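Local coordinates for cytochrome P450 reductase (Amycolatopsis methanolica 239, PDB 5OGX), which transfers electrons from NADH through FAD and a [2Fe-2S] cluster to a partner cytochrome P450 that O-demethylates lignin-derived aromatic compounds such as guaiacol, at residues A316-R321 with I327-F332. Numbering follows the deposited sequence.
Sequences AFKRRR and IHREKF. With FAD (flavin-adenine dinucleotide), chain B.
Ile-327 CD1 enters the angle between Phe-317 and Lys-318, where the last turn of helix 307-319 meets the start of strand 327-331. The methyl lies 3.6 Å from Lys-318 CG and 4.0 Å from Phe-317 CB. Its reach follows from CG1 standing anti to the carbonyl carbon (chi1 -60°) and an extended chi2. The branch methyl CG2 instead lies at the edge of the Phe-317 ring, near its plane, while Phe-289 meets that ring at a steep angle.

Charge sets the outer margin. Lys-318, extended beyond CG, brings NZ to 4.2 Å from Arg-329 NH2, at the edge of the guanidinium; two like charges so close probably repel mildly. Ile-327 CG2 lies against one guanidinium face, toward its rim, and Arg-329 NH1 makes a weak, bent bond to Ile-327 O (2.7 Å, 117°).

The helix closes with a Schellman motif: Arg-321, at positive phi, is its C-prime residue, with Arg-321 N hydrogen-bonded to Lys-318 O and Met-322 N to Phe-317 O.

At the far end of the strand, Phe-332 lays a ring face on the isoalloxazine, CE1 being 3.1 Å from FAD N5. With an alanine here the ring would be gone, and the flavin around N5 and C4X would probably lose its aromatic cover on this side.

Strand 300-305, helix 307-319 and strand 327-331 form a beta-alpha-beta crossover, with 327-331 the outermost strand of the parallel sheet in the NAD-binding domain of the ferredoxin reductase family, delivering an aromatic residue near the C-terminus to the flavin.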
ATOM      1  N   ALA A 316      15.718  -7.098   9.633  1.00 19.00           N
ATOM      2  CA  ALA A 316      15.841  -7.019  11.084  1.00 27.20           C
ATOM      3  C   ALA A 316      14.805  -7.896  11.775  1.00 23.77           C
ATOM      4  O   ALA A 316      15.131  -8.598  12.743  1.00 25.42           O
ATOM      5  CB  ALA A 316      15.708  -5.572  11.552  1.00 22.72           C
ATOM      6  N   PHE A 317      13.551  -7.849  11.312  1.00 21.50           N
ATOM      7  CA  PHE A 317      12.534  -8.763  11.833  1.00 20.11           C
ATOM      8  C   PHE A 317      13.006 -10.213  11.739  1.00 23.38           C
ATOM      9  O   PHE A 317      12.878 -10.993  12.689  1.00 21.33           O
ATOM     10  CB  PHE A 317      11.228  -8.606  11.053  1.00 17.18           C
ATOM     11  CG  PHE A 317      10.421  -7.373  11.379  1.00 21.30           C
ATOM     12  CD1 PHE A 317      10.782  -6.508  12.393  1.00 26.83           C
ATOM     13  CD2 PHE A 317       9.269  -7.108  10.648  1.00 25.57           C
ATOM     14  CE1 PHE A 317      10.003  -5.389  12.678  1.00 28.21           C
ATOM     15  CE2 PHE A 317       8.485  -6.007  10.934  1.00 25.96           C
ATOM     16  CZ  PHE A 317       8.860  -5.150  11.941  1.00 24.78           C
ATOM     17  N   LYS A 318      13.553 -10.598  10.583  1.00 19.78           N
ATOM     18  CA  LYS A 318      13.914 -12.002  10.392  1.00 23.18           C
ATOM     19  C   LYS A 318      15.075 -12.403  11.291  1.00 26.20           C
ATOM     20  O   LYS A 318      15.118 -13.532  11.789  1.00 28.48           O
ATOM     21  CB  LYS A 318      14.256 -12.269   8.925  1.00 25.52           C
ATOM     22  CG  LYS A 318      13.054 -12.337   8.012  1.00 24.88           C
ATOM     23  CD  LYS A 318      13.492 -12.438   6.542  1.00 29.18           C
ATOM     24  CE  LYS A 318      12.290 -12.482   5.603  1.00 34.69           C
ATOM     25  NZ  LYS A 318      12.684 -12.876   4.209  1.00 39.38           N
ATOM     26  N   ARG A 319      16.017 -11.489  11.526  0.51 27.39           N
ATOM     27  CA  ARG A 319      17.151 -11.811  12.387  0.51 32.03           C
ATOM     28  C   ARG A 319      16.712 -12.055  13.824  0.51 32.49           C
ATOM     29  O   ARG A 319      17.393 -12.774  14.566  0.51 32.44           O
ATOM     30  CB  ARG A 319      18.188 -10.694  12.332  0.51 36.20           C
ATOM     31  CG  ARG A 319      18.849 -10.555  10.972  0.51 37.87           C
ATOM     32  CD  ARG A 319      20.008  -9.572  11.012  0.51 42.36           C
ATOM     33  NE  ARG A 319      19.826  -8.539  12.027  0.51 39.90           N
ATOM     34  CZ  ARG A 319      19.473  -7.286  11.763  0.51 33.69           C
ATOM     35  NH1 ARG A 319      19.329  -6.426  12.754  0.51 28.78           N
ATOM     36  NH2 ARG A 319      19.262  -6.900  10.507  0.51 27.52           N
ATOM     37  N   ARG A 320      15.589 -11.466  14.234  1.00 29.28           N
ATOM     38  CA  ARG A 320      15.008 -11.716  15.544  1.00 32.24           C
ATOM     39  C   ARG A 320      13.956 -12.817  15.496  1.00 28.70           C
ATOM     40  O   ARG A 320      13.136 -12.925  16.418  1.00 27.39           O
ATOM     41  CB  ARG A 320      14.428 -10.422  16.116  1.00 33.73           C
ATOM     42  CG  ARG A 320      15.490  -9.364  16.445  1.00 46.52           C
ATOM     43  CD  ARG A 320      16.735 -10.019  17.030  1.00 54.13           C
ATOM     44  NE  ARG A 320      17.699  -9.062  17.571  1.00 57.87           N
ATOM     45  CZ  ARG A 320      17.718  -8.652  18.834  1.00 59.38           C
ATOM     46  NH1 ARG A 320      16.818  -9.103  19.695  1.00 52.78           N
ATOM     47  NH2 ARG A 320      18.640  -7.785  19.239  1.00 65.97           N
ATOM     48  N   ARG A 321      13.966 -13.617  14.428  1.00 22.45           N
ATOM     49  CA  ARG A 321      13.277 -14.892  14.305  1.00 25.82           C
ATOM     50  C   ARG A 321      11.780 -14.730  14.091  1.00 21.60           C
ATOM     51  O   ARG A 321      11.016 -15.674  14.318  1.00 20.55           O
ATOM     52  CB  ARG A 321      13.583 -15.800  15.503  1.00 30.12           C
ATOM     53  CG  ARG A 321      15.060 -16.238  15.497  1.00 34.48           C
ATOM     54  CD  ARG A 321      15.510 -16.841  16.822  1.00 39.93           C
ATOM     55  NE  ARG A 321      15.027 -18.209  16.967  1.00 44.11           N
ATOM     56  CZ  ARG A 321      14.129 -18.576  17.873  1.00 44.29           C
ATOM     57  NH1 ARG A 321      13.631 -17.672  18.704  1.00 38.05           N
ATOM     58  NH2 ARG A 321      13.732 -19.841  17.949  1.00 45.46           N
ATOM     59  N   ILE A 327       5.472 -11.680   7.623  1.00 15.19           N
ATOM     60  CA  ILE A 327       6.032 -10.359   7.388  1.00 14.54           C
ATOM     61  C   ILE A 327       5.385  -9.785   6.142  1.00 20.25           C
ATOM     62  O   ILE A 327       5.420 -10.404   5.068  1.00 21.86           O
ATOM     63  CB  ILE A 327       7.558 -10.410   7.257  1.00 14.69           C
ATOM     64  CG1 ILE A 327       8.183 -10.966   8.541  1.00 16.59           C
ATOM     65  CG2 ILE A 327       8.106  -9.046   6.865  1.00 18.43           C
ATOM     66  CD1 ILE A 327       9.692 -11.182   8.468  1.00 18.99           C
ATOM     67  N   HIS A 328       4.816  -8.600   6.279  1.00 12.77           N
ATOM     68  CA  HIS A 328       4.058  -7.949   5.216  1.00 14.04           C
ATOM     69  C   HIS A 328       4.695  -6.600   4.903  1.00 16.74           C
ATOM     70  O   HIS A 328       5.125  -5.891   5.813  1.00 16.18           O
ATOM     71  CB  HIS A 328       2.590  -7.761   5.651  1.00 16.66           C
ATOM     72  CG  HIS A 328       1.965  -9.001   6.214  1.00 19.40           C
ATOM     73  ND1 HIS A 328       1.141  -9.825   5.471  1.00 25.48           N
ATOM     74  CD2 HIS A 328       2.049  -9.565   7.444  1.00 19.42           C
ATOM     75  CE1 HIS A 328       0.739 -10.837   6.224  1.00 24.64           C
ATOM     76  NE2 HIS A 328       1.281 -10.706   7.422  1.00 24.42           N
ATOM     77  N   ARG A 329       4.751  -6.228   3.617  1.00 14.88           N
ATOM     78  CA  ARG A 329       5.510  -5.042   3.208  1.00 17.29           C
ATOM     79  C   ARG A 329       4.724  -4.218   2.207  1.00 18.33           C
ATOM     80  O   ARG A 329       4.061  -4.780   1.328  1.00 17.18           O
ATOM     81  CB  ARG A 329       6.860  -5.398   2.531  1.00 27.18           C
ATOM     82  CG  ARG A 329       7.539  -6.669   2.994  1.00 37.07           C
ATOM     83  CD  ARG A 329       8.120  -7.480   1.832  1.00 33.49           C
ATOM     84  NE  ARG A 329       8.913  -8.600   2.341  1.00 37.89           N
ATOM     85  CZ  ARG A 329       8.385  -9.695   2.879  1.00 39.44           C
ATOM     86  NH1 ARG A 329       7.069  -9.839   2.945  1.00 40.50           N
ATOM     87  NH2 ARG A 329       9.174 -10.655   3.335  1.00 48.90           N
ATOM     88  N   GLU A 330       4.838  -2.891   2.319  1.00 14.68           N
ATOM     89  CA  GLU A 330       4.343  -1.951   1.311  1.00 16.64           C
ATOM     90  C   GLU A 330       5.424  -0.898   1.089  1.00 18.66           C
ATOM     91  O   GLU A 330       5.705  -0.083   1.974  1.00 17.83           O
ATOM     92  CB  GLU A 330       3.022  -1.293   1.734  1.00 16.64           C
ATOM     93  CG  GLU A 330       2.418  -0.408   0.643  1.00 18.98           C
ATOM     94  CD  GLU A 330       1.575  -1.226  -0.331  1.00 24.05           C
ATOM     95  OE1 GLU A 330       2.112  -2.193  -0.909  1.00 23.15           O
ATOM     96  OE2 GLU A 330       0.378  -0.918  -0.496  1.00 21.64           O
ATOM     97  N   LYS A 331       6.051  -0.897  -0.083  1.00 15.81           N
ATOM     98  CA  LYS A 331       7.128   0.060  -0.332  1.00 13.14           C
ATOM     99  C   LYS A 331       6.629   1.252  -1.137  1.00 15.48           C
ATOM    100  O   LYS A 331       6.036   1.078  -2.210  1.00 17.70           O
ATOM    101  CB  LYS A 331       8.291  -0.612  -1.059  1.00 16.66           C
ATOM    102  CG  LYS A 331       8.718  -1.914  -0.414  1.00 22.66           C
ATOM    103  CD  LYS A 331       9.725  -2.613  -1.303  1.00 36.10           C
ATOM    104  CE  LYS A 331      10.636  -3.497  -0.510  1.00 44.60           C
ATOM    105  NZ  LYS A 331      11.149  -4.602  -1.368  1.00 50.82           N
ATOM    106  N   PHE A 332       6.882   2.459  -0.616  1.00 16.17           N
ATOM    107  CA  PHE A 332       6.544   3.717  -1.292  1.00 16.75           C
ATOM    108  C   PHE A 332       7.650   4.041  -2.305  1.00 20.98           C
ATOM    109  O   PHE A 332       8.382   5.027  -2.195  1.00 23.85           O
ATOM    110  CB  PHE A 332       6.382   4.857  -0.283  1.00 17.22           C
ATOM    111  CG  PHE A 332       5.120   4.784   0.567  1.00 18.14           C
ATOM    112  CD1 PHE A 332       4.236   3.739   0.441  1.00 19.82           C
ATOM    113  CD2 PHE A 332       4.836   5.797   1.483  1.00 25.41           C
ATOM    114  CE1 PHE A 332       3.069   3.678   1.206  1.00 23.81           C
ATOM    115  CE2 PHE A 332       3.682   5.757   2.255  1.00 25.50           C
ATOM    116  CZ  PHE A 332       2.798   4.694   2.118  1.00 25.96           C
TER
HETATM  117  PA  FAD B 401       8.322  12.845  -8.048  1.00 24.50           P
HETATM  118  O1A FAD B 401       8.137  13.962  -9.047  1.00 26.14           O
HETATM  119  O2A FAD B 401       7.993  11.475  -8.587  1.00 25.24           O
HETATM  120  O5B FAD B 401       9.874  12.813  -7.490  1.00 30.05           O
HETATM  121  C5B FAD B 401      10.624  14.007  -7.466  1.00 38.67           C
HETATM  122  C4B FAD B 401      12.105  13.620  -7.188  1.00 38.27           C
HETATM  123  O4B FAD B 401      12.232  13.241  -5.945  1.00 37.13           O
HETATM  124  C3B FAD B 401      12.504  12.401  -8.037  1.00 37.85           C
HETATM  125  O3B FAD B 401      13.801  12.531  -8.414  1.00 41.77           O
HETATM  126  C2B FAD B 401      12.295  11.198  -7.086  1.00 37.04           C
HETATM  127  O2B FAD B 401      13.129  10.025  -7.489  1.00 38.16           O
HETATM  128  C1B FAD B 401      12.607  11.670  -5.908  1.00 36.67           C
HETATM  129  N9A FAD B 401      11.772  11.131  -4.867  1.00 39.76           N
HETATM  130  C8A FAD B 401      10.580  10.540  -5.025  1.00 38.28           C
HETATM  131  N7A FAD B 401      10.121  10.210  -3.810  1.00 35.07           N
HETATM  132  C5A FAD B 401      11.032  10.614  -2.905  1.00 39.77           C
HETATM  133  C6A FAD B 401      11.053  10.523  -1.534  1.00 42.04           C
HETATM  134  N6A FAD B 401      10.212  10.008  -0.469  1.00 39.40           N
HETATM  135  N1A FAD B 401      12.082  11.009  -0.852  1.00 44.55           N
HETATM  136  C2A FAD B 401      13.117  11.592  -1.507  1.00 44.12           C
HETATM  137  N3A FAD B 401      13.102  11.688  -2.861  1.00 40.84           N
HETATM  138  C4A FAD B 401      12.049  11.191  -3.552  1.00 40.02           C
HETATM  139  N1  FAD B 401       3.350   8.792  -0.583  1.00 16.86           N
HETATM  140  C2  FAD B 401       2.661   9.481   0.501  1.00 18.20           C
HETATM  141  O2  FAD B 401       2.992  10.574   0.818  1.00 22.83           O
HETATM  142  N3  FAD B 401       1.537   8.816   1.177  1.00 16.94           N
HETATM  143  C4  FAD B 401       1.094   7.499   0.841  1.00 18.76           C
HETATM  144  O4  FAD B 401       0.195   6.989   1.420  1.00 19.96           O
HETATM  145  C4X FAD B 401       1.836   6.805  -0.256  1.00 14.36           C
HETATM  146  N5  FAD B 401       1.404   5.497  -0.641  1.00 15.91           N
HETATM  147  C5X FAD B 401       2.148   4.828  -1.705  1.00 15.95           C
HETATM  148  C6  FAD B 401       1.768   3.524  -2.039  1.00 15.55           C
HETATM  149  C7  FAD B 401       2.488   2.900  -3.061  1.00 15.55           C
HETATM  150  C7M FAD B 401       1.928   1.499  -3.307  1.00 18.42           C
HETATM  151  C8  FAD B 401       3.534   3.545  -3.716  1.00 16.15           C
HETATM  152  C8M FAD B 401       4.251   2.787  -4.825  1.00 15.34           C
HETATM  153  C9  FAD B 401       3.915   4.838  -3.372  1.00 18.34           C
HETATM  154  C9A FAD B 401       3.218   5.464  -2.357  1.00 16.19           C
HETATM  155  N10 FAD B 401       3.629   6.833  -2.003  1.00 15.24           N
HETATM  156  C10 FAD B 401       2.929   7.467  -0.936  1.00 14.70           C
HETATM  157  C1' FAD B 401       4.696   7.533  -2.739  1.00 17.41           C
HETATM  158  C2' FAD B 401       3.862   8.439  -3.741  1.00 18.65           C
HETATM  159  O2' FAD B 401       3.084   7.703  -4.675  1.00 18.72           O
HETATM  160  C3' FAD B 401       4.718   9.420  -4.573  1.00 20.78           C
HETATM  161  O3' FAD B 401       5.792   8.705  -5.114  1.00 19.97           O
HETATM  162  C4' FAD B 401       5.256  10.574  -3.707  1.00 20.99           C
HETATM  163  O4' FAD B 401       4.189  11.339  -3.214  1.00 20.34           O
HETATM  164  C5' FAD B 401       6.190  11.493  -4.523  1.00 21.87           C
HETATM  165  O5' FAD B 401       5.578  11.796  -5.762  1.00 21.66           O
HETATM  166  P   FAD B 401       5.916  13.226  -6.492  1.00 22.20           P
HETATM  167  O1P FAD B 401       5.241  13.218  -7.836  1.00 23.28           O
HETATM  168  O2P FAD B 401       5.592  14.390  -5.585  1.00 24.67           O
HETATM  169  O3P FAD B 401       7.545  13.214  -6.663  1.00 22.00           O